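Local atomic coordinates of Alpha/beta hydrolase (Legionella pneumophila subsp. pneumophila str. Philadelphia 1, PDB entry 4EZI), a protein that adopts the alpha/beta-hydrolase fold and is probably a serine hydrolase, perhaps with triacylglycerol lipase activity, though its true substrate is unknown. Residues A[307-315]-A[358-369]. Numbering follows the deposited sequence.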
loop_
_atom_site.group_PDB
_atom_site.type_symbol
_atom_site.label_atom_id
_atom_site.label_comp_id
_atom_site.label_asym_id
_atom_site.label_seq_id
_atom_site.Cartn_x
_atom_site.Cartn_y
_atom_site.Cartn_z
ATOM N N THR A 307 14.559 -6.287 -9.744
ATOM C CA THR A 307 14.714 -7.654 -10.236
ATOM C C THR A 307 13.477 -8.109 -11.043
ATOM O O THR A 307 13.264 -9.304 -11.264
ATOM C CB THR A 307 14.951 -8.602 -9.056
ATOM O OG1 THR A 307 13.868 -8.442 -8.123
ATOM C CG2 THR A 307 16.316 -8.321 -8.382
ATOM N N ALA A 308 12.685 -7.133 -11.489
ATOM C CA ALA A 308 11.513 -7.349 -12.321
ATOM C C ALA A 308 11.192 -6.053 -13.032
ATOM O O ALA A 308 11.556 -4.971 -12.545
ATOM C CB ALA A 308 10.317 -7.759 -11.471
ATOM N N PRO A 309 10.481 -6.134 -14.159
ATOM C CA PRO A 309 9.948 -4.931 -14.785
ATOM C C PRO A 309 9.180 -4.080 -13.790
ATOM O O PRO A 309 8.391 -4.616 -12.987
ATOM C CB PRO A 309 9.021 -5.494 -15.870
ATOM C CG PRO A 309 9.583 -6.836 -16.183
ATOM C CD PRO A 309 10.166 -7.366 -14.916
ATOM N N LEU A 310 9.389 -2.774 -13.885
ATOM C CA LEU A 310 8.907 -1.815 -12.902
ATOM C C LEU A 310 8.253 -0.622 -13.588
ATOM O O LEU A 310 8.886 0.047 -14.408
ATOM C CB LEU A 310 10.074 -1.353 -12.027
ATOM C CG LEU A 310 9.805 -0.266 -10.991
ATOM C CD1 LEU A 310 8.813 -0.753 -9.939
ATOM C CD2 LEU A 310 11.123 0.172 -10.354
ATOM N N LEU A 311 7.011 -0.349 -13.191
ATOM C CA LEU A 311 6.246 0.776 -13.694
ATOM C C LEU A 311 5.882 1.705 -12.538
ATOM O O LEU A 311 5.160 1.291 -11.661
ATOM C CB LEU A 311 4.955 0.314 -14.383
ATOM C CG LEU A 311 3.994 1.422 -14.807
ATOM C CD1 LEU A 311 4.603 2.321 -15.846
ATOM C CD2 LEU A 311 2.644 0.888 -15.272
ATOM N N LEU A 312 6.348 2.949 -12.557
ATOM C CA LEU A 312 5.948 3.937 -11.566
ATOM C C LEU A 312 4.813 4.726 -12.205
ATOM O O LEU A 312 5.050 5.496 -13.145
ATOM C CB LEU A 312 7.117 4.864 -11.207
ATOM C CG LEU A 312 8.450 4.202 -10.871
ATOM C CD1 LEU A 312 9.444 5.293 -10.412
ATOM C CD2 LEU A 312 8.289 3.065 -9.831
ATOM N N VAL A 313 3.586 4.515 -11.745
ATOM C CA VAL A 313 2.420 5.101 -12.392
ATOM C C VAL A 313 1.624 5.972 -11.408
ATOM O O VAL A 313 1.297 5.536 -10.307
ATOM C CB VAL A 313 1.556 4.015 -13.086
ATOM C CG1 VAL A 313 1.229 2.827 -12.150
ATOM C CG2 VAL A 313 0.310 4.626 -13.694
ATOM N N GLY A 314 1.298 7.184 -11.850
ATOM C CA GLY A 314 0.627 8.160 -11.016
ATOM C C GLY A 314 -0.035 9.218 -11.857
ATOM O O GLY A 314 -0.407 8.951 -13.010
ATOM N N THR A 315 -0.160 10.418 -11.296
ATOM C CA THR A 315 -0.805 11.529 -11.955
ATOM C C THR A 315 -0.049 12.819 -11.663
ATOM O O THR A 315 0.245 13.135 -10.506
ATOM C CB THR A 315 -2.281 11.704 -11.555
ATOM O OG1 THR A 315 -2.770 12.927 -12.139
ATOM C CG2 THR A 315 -2.505 11.699 -10.016
ATOM N N VAL A 358 -5.122 4.677 -12.678
ATOM C CA VAL A 358 -3.891 4.026 -12.256
ATOM C C VAL A 358 -4.105 2.514 -12.113
ATOM O O VAL A 358 -3.254 1.730 -12.581
ATOM C CB VAL A 358 -3.337 4.662 -10.979
ATOM C CG1 VAL A 358 -2.200 3.825 -10.395
ATOM C CG2 VAL A 358 -2.886 6.103 -11.266
ATOM N N LEU A 359 -5.211 2.096 -11.494
ATOM C CA LEU A 359 -5.488 0.660 -11.391
ATOM C C LEU A 359 -5.524 -0.006 -12.773
ATOM O O LEU A 359 -5.016 -1.117 -12.955
ATOM C CB LEU A 359 -6.770 0.425 -10.575
ATOM C CG LEU A 359 -7.263 -1.008 -10.294
ATOM C CD1 LEU A 359 -6.192 -1.899 -9.735
ATOM C CD2 LEU A 359 -8.476 -0.976 -9.356
ATOM N N LYS A 360 -6.163 0.657 -13.730
ATOM C CA LYS A 360 -6.249 0.111 -15.097
ATOM C C LYS A 360 -4.857 -0.064 -15.700
ATOM O O LYS A 360 -4.562 -1.101 -16.306
ATOM C CB LYS A 360 -7.122 1.022 -15.966
ATOM C CG LYS A 360 -7.306 0.572 -17.407
ATOM C CD LYS A 360 -7.802 -0.829 -17.561
ATOM C CE LYS A 360 -8.316 -1.112 -19.004
ATOM N NZ LYS A 360 -7.566 -0.341 -20.048
ATOM N N GLU A 361 -3.995 0.925 -15.497
ATOM C CA GLU A 361 -2.617 0.817 -15.956
ATOM C C GLU A 361 -1.874 -0.330 -15.305
ATOM O O GLU A 361 -1.063 -1.000 -15.956
ATOM C CB GLU A 361 -1.847 2.107 -15.761
ATOM C CG GLU A 361 -2.380 3.320 -16.515
ATOM C CD GLU A 361 -2.379 3.206 -18.039
ATOM O OE1 GLU A 361 -1.560 2.468 -18.618
ATOM O OE2 GLU A 361 -3.205 3.908 -18.667
ATOM N N GLN A 362 -2.096 -0.535 -14.010
ATOM C CA GLN A 362 -1.443 -1.645 -13.309
ATOM C C GLN A 362 -1.842 -2.984 -13.919
ATOM O O GLN A 362 -0.986 -3.809 -14.222
ATOM C CB GLN A 362 -1.784 -1.610 -11.806
ATOM C CG GLN A 362 -1.181 -0.418 -11.096
ATOM C CD GLN A 362 -1.731 -0.225 -9.691
ATOM O OE1 GLN A 362 -2.881 -0.541 -9.404
ATOM N NE2 GLN A 362 -0.907 0.304 -8.796
ATOM N N VAL A 363 -3.139 -3.193 -14.084
ATOM C CA VAL A 363 -3.625 -4.441 -14.688
ATOM C C VAL A 363 -3.022 -4.664 -16.081
ATOM O O VAL A 363 -2.561 -5.745 -16.413
ATOM C CB VAL A 363 -5.189 -4.500 -14.779
ATOM C CG1 VAL A 363 -5.651 -5.779 -15.545
ATOM C CG2 VAL A 363 -5.823 -4.417 -13.396
ATOM N N ASP A 364 -3.017 -3.606 -16.882
ATOM C CA ASP A 364 -2.489 -3.705 -18.242
ATOM C C ASP A 364 -0.992 -4.033 -18.251
ATOM O O ASP A 364 -0.517 -4.800 -19.095
ATOM C CB ASP A 364 -2.754 -2.433 -19.017
ATOM C CG ASP A 364 -4.200 -2.263 -19.416
ATOM O OD1 ASP A 364 -4.972 -3.241 -19.420
ATOM O OD2 ASP A 364 -4.553 -1.122 -19.789
ATOM N N PHE A 365 -0.244 -3.447 -17.328
ATOM C CA PHE A 365 1.172 -3.745 -17.189
ATOM C C PHE A 365 1.402 -5.209 -16.830
ATOM O O PHE A 365 2.244 -5.881 -17.435
ATOM C CB PHE A 365 1.780 -2.833 -16.133
ATOM C CG PHE A 365 3.279 -2.852 -16.054
ATOM C CD1 PHE A 365 4.056 -2.384 -17.099
ATOM C CD2 PHE A 365 3.918 -3.313 -14.917
ATOM C CE1 PHE A 365 5.442 -2.354 -16.998
ATOM C CE2 PHE A 365 5.291 -3.311 -14.812
ATOM C CZ PHE A 365 6.055 -2.811 -15.857
ATOM N N PHE A 366 0.631 -5.720 -15.887
ATOM C CA PHE A 366 0.768 -7.109 -15.494
ATOM C C PHE A 366 0.404 -8.058 -16.625
ATOM O O PHE A 366 1.092 -9.060 -16.863
ATOM C CB PHE A 366 -0.063 -7.405 -14.245
ATOM C CG PHE A 366 0.403 -6.648 -13.026
ATOM C CD1 PHE A 366 1.692 -6.107 -12.958
ATOM C CD2 PHE A 366 -0.462 -6.434 -11.965
ATOM C CE1 PHE A 366 2.105 -5.426 -11.851
ATOM C CE2 PHE A 366 -0.037 -5.742 -10.830
ATOM C CZ PHE A 366 1.245 -5.236 -10.774
ATOM N N LYS A 367 -0.623 -7.719 -17.377
ATOM C CA LYS A 367 -1.004 -8.543 -18.527
ATOM C C LYS A 367 0.123 -8.620 -19.567
ATOM O O LYS A 367 0.359 -9.682 -20.159
ATOM C CB LYS A 367 -2.290 -8.025 -19.150
ATOM C CG LYS A 367 -3.543 -8.324 -18.320
ATOM C CD LYS A 367 -3.956 -9.786 -18.474
ATOM C CE LYS A 367 -4.904 -10.222 -17.380
ATOM N NZ LYS A 367 -5.139 -11.702 -17.445
ATOM N N GLN A 368 0.841 -7.511 -19.765
ATOM C CA GLN A 368 1.966 -7.481 -20.681
ATOM C C GLN A 368 3.003 -8.513 -20.284
ATOM O O GLN A 368 3.531 -9.220 -21.140
ATOM C CB GLN A 368 2.582 -6.086 -20.727
ATOM C CG GLN A 368 3.770 -5.971 -21.659
ATOM C CD GLN A 368 4.354 -4.574 -21.715
ATOM O OE1 GLN A 368 3.682 -3.585 -21.407
ATOM N NE2 GLN A 368 5.617 -4.491 -22.131
ATOM N N PHE A 369 3.295 -8.612 -18.996
ATOM C CA PHE A 369 4.292 -9.541 -18.508
ATOM C C PHE A 369 3.765 -10.941 -18.253
ATOM O O PHE A 369 4.548 -11.893 -18.238
ATOM C CB PHE A 369 5.114 -8.907 -17.371
ATOM C CG PHE A 369 5.951 -7.800 -17.887
ATOM C CD1 PHE A 369 7.079 -8.104 -18.637
ATOM C CD2 PHE A 369 5.538 -6.470 -17.806
ATOM C CE1 PHE A 369 7.800 -7.107 -19.239
ATOM C CE2 PHE A 369 6.279 -5.465 -18.397
ATOM C CZ PHE A 369 7.413 -5.797 -19.113
#
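Leu311 sets its CB over the face of the Phe365 ring, a compact example of how a strand and a nearly antiparallel helix pack in an alpha/beta-hydrolase fold. Leu311 CB stands 3.5 Å from the centroid of the Phe365 ring and only 8° off the normal, a CH-pi contact. With CG anti to the backbone N (chi1 -169°), the Phe365 ring reaches under Leu311 and has the Pro309 carbonyl oxygen at its edge, nearest CE2. Leu311 CD2 lies over the base of the ring, 3.9 Å from Phe365 CB. On the far face of the same ring sits Phe369, whose own face receives Pro309: Pro309 CG is 3.7 Å from the centroid of the Phe369 ring, a second CH-pi contact. Toward the start of the helix the backbones draw closer and the contacts become aliphatic: Val313 CG1 meets Val358 CG1 at 4.0 Å, Val313 CG2 rests against Glu361 CB at 3.9 Å, and Val358 CG2 lies against Gly314 CA. The solvent side is the Pro309-Phe369 end, with Glu361 partly exposed along the helix, whereas Leu311, Val313, Val358 and Phe365 are buried. Gln362 touches Val313 through CG and carries its amide inward, NE2 donating to the carbonyl oxygens of Ala195 and Gly167, the latter in the probable nucleophile elbow. Helix 355-370 covers one face of strand 310-314, which runs between strands 193-197 and 340-344; helix 99-108 packs against helix 355-370 at Leu359, Val363 and Phe366, while Leu310, pointing away from this contact, meets helix 170-185.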